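Local coordinates for protein argonaute (Aquifex aeolicus, PDB 1YVU), which cleaves target RNA as a DNA-guided endonuclease, using short single-stranded DNA guides to select complementary strands and divalent metal ions, preferably magnesium, for cutting, at residues F200-K205 with E237-V242; K224-L229 with T249-I254; I356-V361 with K392-A397. All blocks are in the same frame, centred on the assembly; numbering follows the deposited sequence.

Contact 1 (F200-K205 with E237-V242); sequences FKAKEK and EKAFLV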
loop_
_atom_site.group_PDB
_atom_site.type_symbol
_atom_site.label_atom_id
_atom_site.label_comp_id
_atom_site.label_asym_id
_atom_site.label_seq_id
_atom_site.Cartn_x
_atom_site.Cartn_y
_atom_site.Cartn_z
ATOM N N PHE A 200 24.355 -15.178 1.831
ATOM C CA PHE A 200 25.436 -16.144 1.937
ATOM C C PHE A 200 26.518 -15.857 0.893
ATOM O O PHE A 200 26.265 -15.149 -0.082
ATOM C CB PHE A 200 24.915 -17.598 1.877
ATOM C CG PHE A 200 24.378 -18.023 0.541
ATOM C CD1 PHE A 200 25.194 -18.759 -0.354
ATOM C CD2 PHE A 200 23.045 -17.743 0.182
ATOM C CE1 PHE A 200 24.692 -19.215 -1.597
ATOM C CE2 PHE A 200 22.517 -18.194 -1.064
ATOM C CZ PHE A 200 23.342 -18.934 -1.955
ATOM N N LYS A 201 27.712 -16.404 1.119
ATOM C CA LYS A 201 28.863 -16.228 0.234
ATOM C C LYS A 201 28.777 -17.052 -1.051
ATOM O O LYS A 201 28.172 -18.135 -1.072
ATOM C CB LYS A 201 30.160 -16.571 0.981
ATOM C CG LYS A 201 30.462 -15.685 2.176
ATOM C CD LYS A 201 31.584 -16.246 3.045
ATOM C CE LYS A 201 31.562 -15.614 4.447
ATOM N NZ LYS A 201 32.288 -16.408 5.494
ATOM N N ALA A 202 29.395 -16.533 -2.114
ATOM C CA ALA A 202 29.414 -17.182 -3.419
ATOM C C ALA A 202 30.481 -18.260 -3.506
ATOM O O ALA A 202 30.446 -19.097 -4.417
ATOM C CB ALA A 202 29.592 -16.168 -4.500
ATOM N N LYS A 203 31.411 -18.247 -2.542
ATOM C CA LYS A 203 32.471 -19.259 -2.439
ATOM C C LYS A 203 31.773 -20.602 -2.185
ATOM O O LYS A 203 32.190 -21.637 -2.726
ATOM C CB LYS A 203 33.370 -19.053 -1.208
ATOM C CG LYS A 203 33.943 -17.695 -0.951
ATOM C CD LYS A 203 35.312 -17.825 -0.250
ATOM C CE LYS A 203 35.881 -16.477 0.244
ATOM N NZ LYS A 203 37.270 -16.210 -0.244
ATOM N N GLU A 204 30.689 -20.539 -1.391
ATOM C CA GLU A 204 29.865 -21.684 -0.970
ATOM C C GLU A 204 29.309 -22.534 -2.096
ATOM O O GLU A 204 28.915 -23.685 -1.892
ATOM C CB GLU A 204 28.723 -21.220 -0.061
ATOM C CG GLU A 204 28.703 -21.901 1.307
ATOM C CD GLU A 204 27.527 -21.471 2.183
ATOM O OE1 GLU A 204 26.499 -22.188 2.191
ATOM O OE2 GLU A 204 27.634 -20.425 2.865
ATOM N N LYS A 205 29.254 -21.946 -3.287
ATOM C CA LYS A 205 28.773 -22.640 -4.462
ATOM C C LYS A 205 29.893 -22.732 -5.503
ATOM O O LYS A 205 30.713 -21.813 -5.622
ATOM C CB LYS A 205 27.537 -21.931 -5.008
ATOM C CG LYS A 205 26.345 -21.888 -4.031
ATOM C CD LYS A 205 25.752 -23.268 -3.686
ATOM C CE LYS A 205 24.625 -23.134 -2.671
ATOM N NZ LYS A 205 23.786 -24.351 -2.624
ATOM N N GLU A 237 34.876 -14.908 -4.961
ATOM C CA GLU A 237 35.283 -15.151 -3.589
ATOM C C GLU A 237 34.663 -14.182 -2.584
ATOM O O GLU A 237 33.902 -14.619 -1.704
ATOM C CB GLU A 237 36.790 -15.288 -3.465
ATOM C CG GLU A 237 37.178 -16.734 -3.735
ATOM C CD GLU A 237 38.653 -16.952 -3.752
ATOM O OE1 GLU A 237 39.321 -16.488 -2.807
ATOM O OE2 GLU A 237 39.141 -17.586 -4.713
ATOM N N LYS A 238 34.820 -12.879 -2.851
ATOM C CA LYS A 238 34.273 -11.799 -2.008
ATOM C C LYS A 238 32.766 -11.532 -2.216
ATOM O O LYS A 238 32.166 -10.751 -1.473
ATOM C CB LYS A 238 35.057 -10.500 -2.237
ATOM C CG LYS A 238 35.005 -9.968 -3.670
ATOM C CD LYS A 238 34.952 -8.452 -3.684
ATOM C CE LYS A 238 34.167 -7.935 -4.884
ATOM N NZ LYS A 238 33.873 -6.467 -4.798
ATOM N N ALA A 239 32.169 -12.192 -3.208
ATOM C CA ALA A 239 30.764 -11.991 -3.531
ATOM C C ALA A 239 29.751 -12.720 -2.705
ATOM O O ALA A 239 30.014 -13.793 -2.154
ATOM C CB ALA A 239 30.504 -12.269 -4.975
ATOM N N PHE A 240 28.582 -12.100 -2.639
ATOM C CA PHE A 240 27.454 -12.633 -1.916
ATOM C C PHE A 240 26.277 -12.845 -2.846
ATOM O O PHE A 240 26.138 -12.205 -3.903
ATOM C CB PHE A 240 27.001 -11.684 -0.816
ATOM C CG PHE A 240 28.023 -11.419 0.233
ATOM C CD1 PHE A 240 28.628 -10.150 0.330
ATOM C CD2 PHE A 240 28.321 -12.392 1.198
ATOM C CE1 PHE A 240 29.518 -9.833 1.394
ATOM C CE2 PHE A 240 29.206 -12.107 2.273
ATOM C CZ PHE A 240 29.808 -10.818 2.374
ATOM N N LEU A 241 25.467 -13.822 -2.476
ATOM C CA LEU A 241 24.267 -14.131 -3.212
ATOM C C LEU A 241 23.203 -13.903 -2.189
ATOM O O LEU A 241 23.374 -14.214 -1.007
ATOM C CB LEU A 241 24.243 -15.569 -3.724
ATOM C CG LEU A 241 25.419 -16.011 -4.595
ATOM C CD1 LEU A 241 25.243 -17.410 -5.066
ATOM C CD2 LEU A 241 25.584 -15.094 -5.757
ATOM N N VAL A 242 22.163 -13.223 -2.654
ATOM C CA VAL A 242 21.022 -12.822 -1.846
ATOM C C VAL A 242 19.740 -13.499 -2.308
ATOM O O VAL A 242 19.394 -13.463 -3.496
ATOM C CB VAL A 242 20.836 -11.279 -1.934
ATOM C CG1 VAL A 242 19.738 -10.803 -0.991
ATOM C CG2 VAL A 242 22.181 -10.544 -1.650
#

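Contact 2 (K224-L229 with T249-I254); sequences KAWEEL and TYPATI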
loop_
_atom_site.group_PDB
_atom_site.type_symbol
_atom_site.label_atom_id
_atom_site.label_comp_id
_atom_site.label_asym_id
_atom_site.label_seq_id
_atom_site.Cartn_x
_atom_site.Cartn_y
_atom_site.Cartn_z
ATOM N N LYS A 224 24.490 -11.363 -17.313
ATOM C CA LYS A 224 25.779 -10.685 -17.177
ATOM C C LYS A 224 26.346 -10.606 -15.759
ATOM O O LYS A 224 27.543 -10.375 -15.584
ATOM C CB LYS A 224 25.725 -9.277 -17.792
ATOM C CG LYS A 224 25.987 -9.219 -19.313
ATOM C CD LYS A 224 26.209 -7.774 -19.768
ATOM C CE LYS A 224 25.799 -7.560 -21.235
ATOM N NZ LYS A 224 25.593 -6.107 -21.607
ATOM N N ALA A 225 25.486 -10.787 -14.757
ATOM C CA ALA A 225 25.904 -10.762 -13.356
ATOM C C ALA A 225 26.360 -12.168 -12.932
ATOM O O ALA A 225 27.295 -12.324 -12.132
ATOM C CB ALA A 225 24.770 -10.283 -12.473
ATOM N N TRP A 226 25.702 -13.191 -13.482
ATOM C CA TRP A 226 26.064 -14.565 -13.180
ATOM C C TRP A 226 27.281 -14.945 -14.013
ATOM O O TRP A 226 28.148 -15.686 -13.528
ATOM C CB TRP A 226 24.899 -15.533 -13.419
ATOM C CG TRP A 226 23.727 -15.438 -12.425
ATOM C CD1 TRP A 226 22.479 -14.935 -12.674
ATOM C CD2 TRP A 226 23.716 -15.853 -11.046
ATOM N NE1 TRP A 226 21.700 -14.995 -11.543
ATOM C CE2 TRP A 226 22.431 -15.548 -10.527
ATOM C CE3 TRP A 226 24.674 -16.436 -10.187
ATOM C CZ2 TRP A 226 22.072 -15.824 -9.197
ATOM C CZ3 TRP A 226 24.318 -16.708 -8.864
ATOM C CH2 TRP A 226 23.025 -16.391 -8.378
ATOM N N GLU A 227 27.393 -14.342 -15.208
ATOM C CA GLU A 227 28.530 -14.559 -16.128
ATOM C C GLU A 227 29.816 -14.149 -15.424
ATOM O O GLU A 227 30.759 -14.919 -15.369
ATOM C CB GLU A 227 28.375 -13.750 -17.438
ATOM C CG GLU A 227 29.231 -14.247 -18.637
ATOM C CD GLU A 227 29.056 -13.419 -19.929
ATOM O OE1 GLU A 227 28.034 -12.714 -20.068
ATOM O OE2 GLU A 227 29.943 -13.472 -20.825
ATOM N N GLU A 228 29.780 -13.007 -14.749
ATOM C CA GLU A 228 30.928 -12.496 -14.034
ATOM C C GLU A 228 31.375 -13.328 -12.840
ATOM O O GLU A 228 32.550 -13.603 -12.701
ATOM C CB GLU A 228 30.703 -11.041 -13.604
ATOM C CG GLU A 228 30.516 -10.024 -14.759
ATOM C CD GLU A 228 31.614 -10.081 -15.831
ATOM O OE1 GLU A 228 32.792 -9.787 -15.490
ATOM O OE2 GLU A 228 31.286 -10.420 -17.002
ATOM N N LEU A 229 30.444 -13.829 -12.038
ATOM C CA LEU A 229 30.838 -14.600 -10.852
ATOM C C LEU A 229 31.477 -15.924 -11.226
ATOM O O LEU A 229 32.372 -16.410 -10.542
ATOM C CB LEU A 229 29.647 -14.832 -9.922
ATOM C CG LEU A 229 28.724 -13.703 -9.435
ATOM C CD1 LEU A 229 27.595 -14.361 -8.701
ATOM C CD2 LEU A 229 29.408 -12.700 -8.536
ATOM N N THR A 249 16.743 -15.637 -6.583
ATOM C CA THR A 249 18.119 -15.434 -6.131
ATOM C C THR A 249 18.833 -14.514 -7.088
ATOM O O THR A 249 18.747 -14.692 -8.311
ATOM C CB THR A 249 18.896 -16.749 -6.013
ATOM O OG1 THR A 249 18.179 -17.639 -5.149
ATOM C CG2 THR A 249 20.304 -16.507 -5.422
ATOM N N TYR A 250 19.482 -13.495 -6.519
ATOM C CA TYR A 250 20.236 -12.493 -7.279
ATOM C C TYR A 250 21.558 -12.204 -6.563
ATOM O O TYR A 250 21.607 -12.325 -5.334
ATOM C CB TYR A 250 19.429 -11.172 -7.402
ATOM C CG TYR A 250 18.229 -11.227 -8.332
ATOM C CD1 TYR A 250 16.924 -11.036 -7.841
ATOM C CD2 TYR A 250 18.386 -11.471 -9.713
ATOM C CE1 TYR A 250 15.775 -11.085 -8.703
ATOM C CE2 TYR A 250 17.248 -11.525 -10.597
ATOM C CZ TYR A 250 15.941 -11.328 -10.078
ATOM O OH TYR A 250 14.831 -11.366 -10.914
ATOM N N PRO A 251 22.665 -11.933 -7.318
ATOM C CA PRO A 251 23.992 -11.616 -6.747
ATOM C C PRO A 251 23.953 -10.202 -6.212
ATOM O O PRO A 251 23.418 -9.294 -6.876
ATOM C CB PRO A 251 24.912 -11.644 -7.956
ATOM C CG PRO A 251 24.242 -12.594 -8.840
ATOM C CD PRO A 251 22.817 -12.189 -8.758
ATOM N N ALA A 252 24.555 -10.015 -5.036
ATOM C CA ALA A 252 24.622 -8.721 -4.364
ATOM C C ALA A 252 25.185 -7.614 -5.247
ATOM O O ALA A 252 24.950 -6.429 -5.011
ATOM C CB ALA A 252 25.446 -8.846 -3.117
ATOM N N THR A 253 25.873 -8.038 -6.302
ATOM C CA THR A 253 26.501 -7.159 -7.282
ATOM C C THR A 253 25.528 -6.339 -8.122
ATOM O O THR A 253 25.858 -5.222 -8.533
ATOM C CB THR A 253 27.441 -7.939 -8.223
ATOM O OG1 THR A 253 26.691 -8.938 -8.941
ATOM C CG2 THR A 253 28.591 -8.579 -7.422
ATOM N N ILE A 254 24.335 -6.867 -8.374
ATOM C CA ILE A 254 23.365 -6.122 -9.164
ATOM C C ILE A 254 22.217 -5.588 -8.323
ATOM O O ILE A 254 21.229 -5.095 -8.874
ATOM C CB ILE A 254 22.778 -6.941 -10.335
ATOM C CG1 ILE A 254 22.217 -8.272 -9.825
ATOM C CG2 ILE A 254 23.786 -7.027 -11.470
ATOM C CD1 ILE A 254 20.959 -8.666 -10.506
#

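Contact 3 (I356-V361 with K392-A397); sequences IISVSV and KSLILA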
loop_
_atom_site.group_PDB
_atom_site.type_symbol
_atom_site.label_atom_id
_atom_site.label_comp_id
_atom_site.label_asym_id
_atom_site.label_seq_id
_atom_site.Cartn_x
_atom_site.Cartn_y
_atom_site.Cartn_z
ATOM N N ILE A 356 1.871 9.355 32.463
ATOM C CA ILE A 356 2.391 10.504 31.711
ATOM C C ILE A 356 3.887 10.429 31.548
ATOM O O ILE A 356 4.571 9.816 32.386
ATOM C CB ILE A 356 2.033 11.854 32.408
ATOM C CG1 ILE A 356 0.533 12.076 32.376
ATOM C CG2 ILE A 356 2.650 13.027 31.701
ATOM C CD1 ILE A 356 0.045 12.786 33.543
ATOM N N ILE A 357 4.389 10.974 30.436
ATOM C CA ILE A 357 5.828 11.002 30.179
ATOM C C ILE A 357 6.224 12.324 29.580
ATOM O O ILE A 357 5.570 12.810 28.671
ATOM C CB ILE A 357 6.371 9.864 29.190
ATOM C CG1 ILE A 357 6.142 8.480 29.749
ATOM C CG2 ILE A 357 7.905 9.990 28.894
ATOM C CD1 ILE A 357 4.902 7.925 29.269
ATOM N N SER A 358 7.331 12.873 30.064
ATOM C CA SER A 358 7.838 14.097 29.522
ATOM C C SER A 358 9.290 13.918 29.229
ATOM O O SER A 358 10.036 13.319 29.980
ATOM C CB SER A 358 7.646 15.251 30.470
ATOM O OG SER A 358 8.273 14.907 31.674
ATOM N N VAL A 359 9.618 14.408 28.058
ATOM C CA VAL A 359 10.928 14.406 27.469
ATOM C C VAL A 359 11.249 15.902 27.468
ATOM O O VAL A 359 10.639 16.694 26.719
ATOM C CB VAL A 359 10.765 13.815 26.089
ATOM C CG1 VAL A 359 11.739 14.381 25.086
ATOM C CG2 VAL A 359 10.807 12.315 26.197
ATOM N N SER A 360 12.181 16.284 28.337
ATOM C CA SER A 360 12.524 17.692 28.490
ATOM C C SER A 360 14.003 18.005 28.322
ATOM O O SER A 360 14.831 17.097 28.208
ATOM C CB SER A 360 12.063 18.198 29.867
ATOM O OG SER A 360 11.038 17.387 30.434
ATOM N N VAL A 361 14.303 19.309 28.320
ATOM C CA VAL A 361 15.665 19.856 28.194
ATOM C C VAL A 361 16.025 20.728 29.434
ATOM O O VAL A 361 16.833 20.346 30.305
ATOM C CB VAL A 361 15.823 20.680 26.851
ATOM C CG1 VAL A 361 17.115 21.536 26.842
ATOM C CG2 VAL A 361 15.859 19.725 25.657
ATOM N N LYS A 392 3.471 9.812 36.919
ATOM C CA LYS A 392 4.284 10.719 36.112
ATOM C C LYS A 392 5.722 10.232 36.001
ATOM O O LYS A 392 6.405 10.022 37.016
ATOM C CB LYS A 392 4.250 12.156 36.675
ATOM C CG LYS A 392 2.844 12.758 36.703
ATOM C CD LYS A 392 2.796 14.203 37.178
ATOM C CE LYS A 392 1.370 14.761 37.214
ATOM N NZ LYS A 392 1.286 16.220 37.525
ATOM N N SER A 393 6.137 9.983 34.764
ATOM C CA SER A 393 7.498 9.555 34.493
ATOM C C SER A 393 8.194 10.713 33.769
ATOM O O SER A 393 7.902 10.975 32.615
ATOM C CB SER A 393 7.523 8.285 33.616
ATOM O OG SER A 393 6.538 7.323 33.991
ATOM N N LEU A 394 9.049 11.454 34.466
ATOM C CA LEU A 394 9.776 12.557 33.844
ATOM C C LEU A 394 11.189 12.097 33.455
ATOM O O LEU A 394 11.933 11.565 34.288
ATOM C CB LEU A 394 9.771 13.801 34.750
ATOM C CG LEU A 394 10.840 14.898 34.604
ATOM C CD1 LEU A 394 10.918 15.509 33.174
ATOM C CD2 LEU A 394 10.577 15.951 35.687
ATOM N N ILE A 395 11.524 12.339 32.181
ATOM C CA ILE A 395 12.791 11.954 31.554
ATOM C C ILE A 395 13.523 13.185 31.088
ATOM O O ILE A 395 12.944 14.044 30.431
ATOM C CB ILE A 395 12.558 11.007 30.312
ATOM C CG1 ILE A 395 11.998 9.654 30.763
ATOM C CG2 ILE A 395 13.868 10.718 29.597
ATOM C CD1 ILE A 395 11.387 8.845 29.684
ATOM N N LEU A 396 14.833 13.178 31.332
ATOM C CA LEU A 396 15.726 14.277 30.979
ATOM C C LEU A 396 16.697 14.042 29.834
ATOM O O LEU A 396 17.708 13.329 29.958
ATOM C CB LEU A 396 16.470 14.764 32.208
ATOM C CG LEU A 396 15.775 16.002 32.738
ATOM C CD1 LEU A 396 15.568 15.872 34.253
ATOM C CD2 LEU A 396 16.586 17.242 32.317
ATOM N N ALA A 397 16.391 14.720 28.733
ATOM C CA ALA A 397 17.164 14.649 27.506
ATOM C C ALA A 397 18.330 15.594 27.497
ATOM O O ALA A 397 18.522 16.417 28.399
ATOM C CB ALA A 397 16.289 14.976 26.315
#

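Contact 1 (F200-K205 with E237-V242)
The ring of Phe200 lies over Leu241, whose CB sits 22° off the ring normal in a CH-pi contact, while CD1 of the leucine touches the rim near CE1. Both residues belong to the antiparallel sheet of the PAZ domain, where the end of strand 194-201 runs beside the start of strand 240-244. Phe200 and Leu241 form a hydrogen-bonded pair: Leu241 N reaches Phe200 O at 2.9 Å, and the reciprocal bond from Phe200 N to Leu241 O is longer, 3.2 Å. Because CG of Phe200 stands between its backbone N and carbonyl carbon (chi1 69°), the ring folds back over its strand partner. The next pair, Lys201 with Phe240, has no such bonds; the two side chains lie side by side, pointing the same way, with Lys201 CG 3.8 Å from Phe240 CE2. Beyond the strand, Ala202 N is held by Ala239 O, and the methyl groups of the two alanines meet. Leu241 is backed by Trp226 and Leu229 of helix 220-231. At the exposed end, where helix 233-238 gives way to the strand, Lys203 bends at chi2 and chi4 across Glu237, its NZ forming a salt bridge to Glu237 OE1 at 3.3 Å, weak as a hydrogen bond.

Contact 2 (K224-L229 with T249-I254)
Helix 224-229 crosses strand 249-251 at 63°, the axes of these short segments approaching to 8.9 Å, so that Ala225, Trp226 and Leu229 of the helix meet the strand and the turn after it within the PAZ domain. Pro251 meets all three helix residues. Its CG stands directly over the six-membered ring of Trp226, 3.7 Å from the centroid and only 6° off the normal, a CH-pi contact in which the two side chains cross at about a right angle. At the edge of the same indole, in its plane, lies Thr249 O, 3.6 Å from CZ2. Leu229 approaches the proline obliquely, with CD1 at 3.8 Å from Pro251 CG, and the methyl of Ala225 packs on Ile254 CG2. With CG beside the backbone N (chi1 -70°), the indole extends from the helix to the strand; Phe210, Cys213 and Met214 of helix 207-215 also touch it. Were Trp226 replaced by an alanine, Pro251 would probably lose the aromatic face beneath its CG, and a gap would open between helix and strand. With no hydrogen bond joining the two segments, their cohesion rests on apolar and CH-pi packing, which depends on close shape matching rather than on paired charges.

Contact 3 (I356-V361 with K392-A397)
Ile357 and Ile395 lie side by side on one face of the sheet, pointing the same way, with Ile357 CG2 3.7 Å from Ile395 CD1. Beneath them the backbones run parallel, 12° apart, and five hydrogen bonds join them. Ser393 uses both of its backbone polar groups: its N donates to Ile356 O at 2.9 Å, and its O accepts from Ser358 N. Ile395 does likewise, giving its N to Ser358 O at 2.8 Å and receiving Ser360 N at its own O. Ser360 O then takes Ala397 N, completing the run. Ser393 O is also approached by Ile357 CA at 3.2 Å, a CA-H...O contact. The intervening residues of strand 351-360 bond elsewhere: the backbones of Ile357 and Val359 pair with strand 419-424. Lys369 NZ makes weak hydrogen bonds to Val359 O and to Ser360 OG. On the other face, Leu394 has CG anti to its backbone N (chi1 158°), which places CD1 near the hydroxyls of Ser358 and Ser360. The isoleucine face meets helix 402-411 through Ile395. Helix 368-381 lies between the two strands in sequence and touches Ile356 and Ser358 from the other side, a beta-alpha-beta crossover in the parallel sheet of the Rossmann-like Mid domain.

How the contacts relate
Contacts 1 and 2 share one sheet of the PAZ domain, contact 1 pairing two of its strands and contact 2 setting helix 220-231 against its edge strand; their centres are 10 Å apart and their segments alternate along the chain. The hairpin of strands 240-244 and 249-251 joins them: Val242 N lies 2.9 Å from Tyr250 O, and Phe240 O lies at the same distance from Ala252 N, both probable hydrogen bonds. Apolar packing continues across the boundary, with Leu241 CD2 3.6 Å from Leu229 CD1. Contact 3 belongs to the other lobe, in the Mid domain, its centre 48 Å from that of contact 1 and 51 Å from that of contact 2. All three lie away from the calcium site at Asp502 and Asp683 in the PIWI domain.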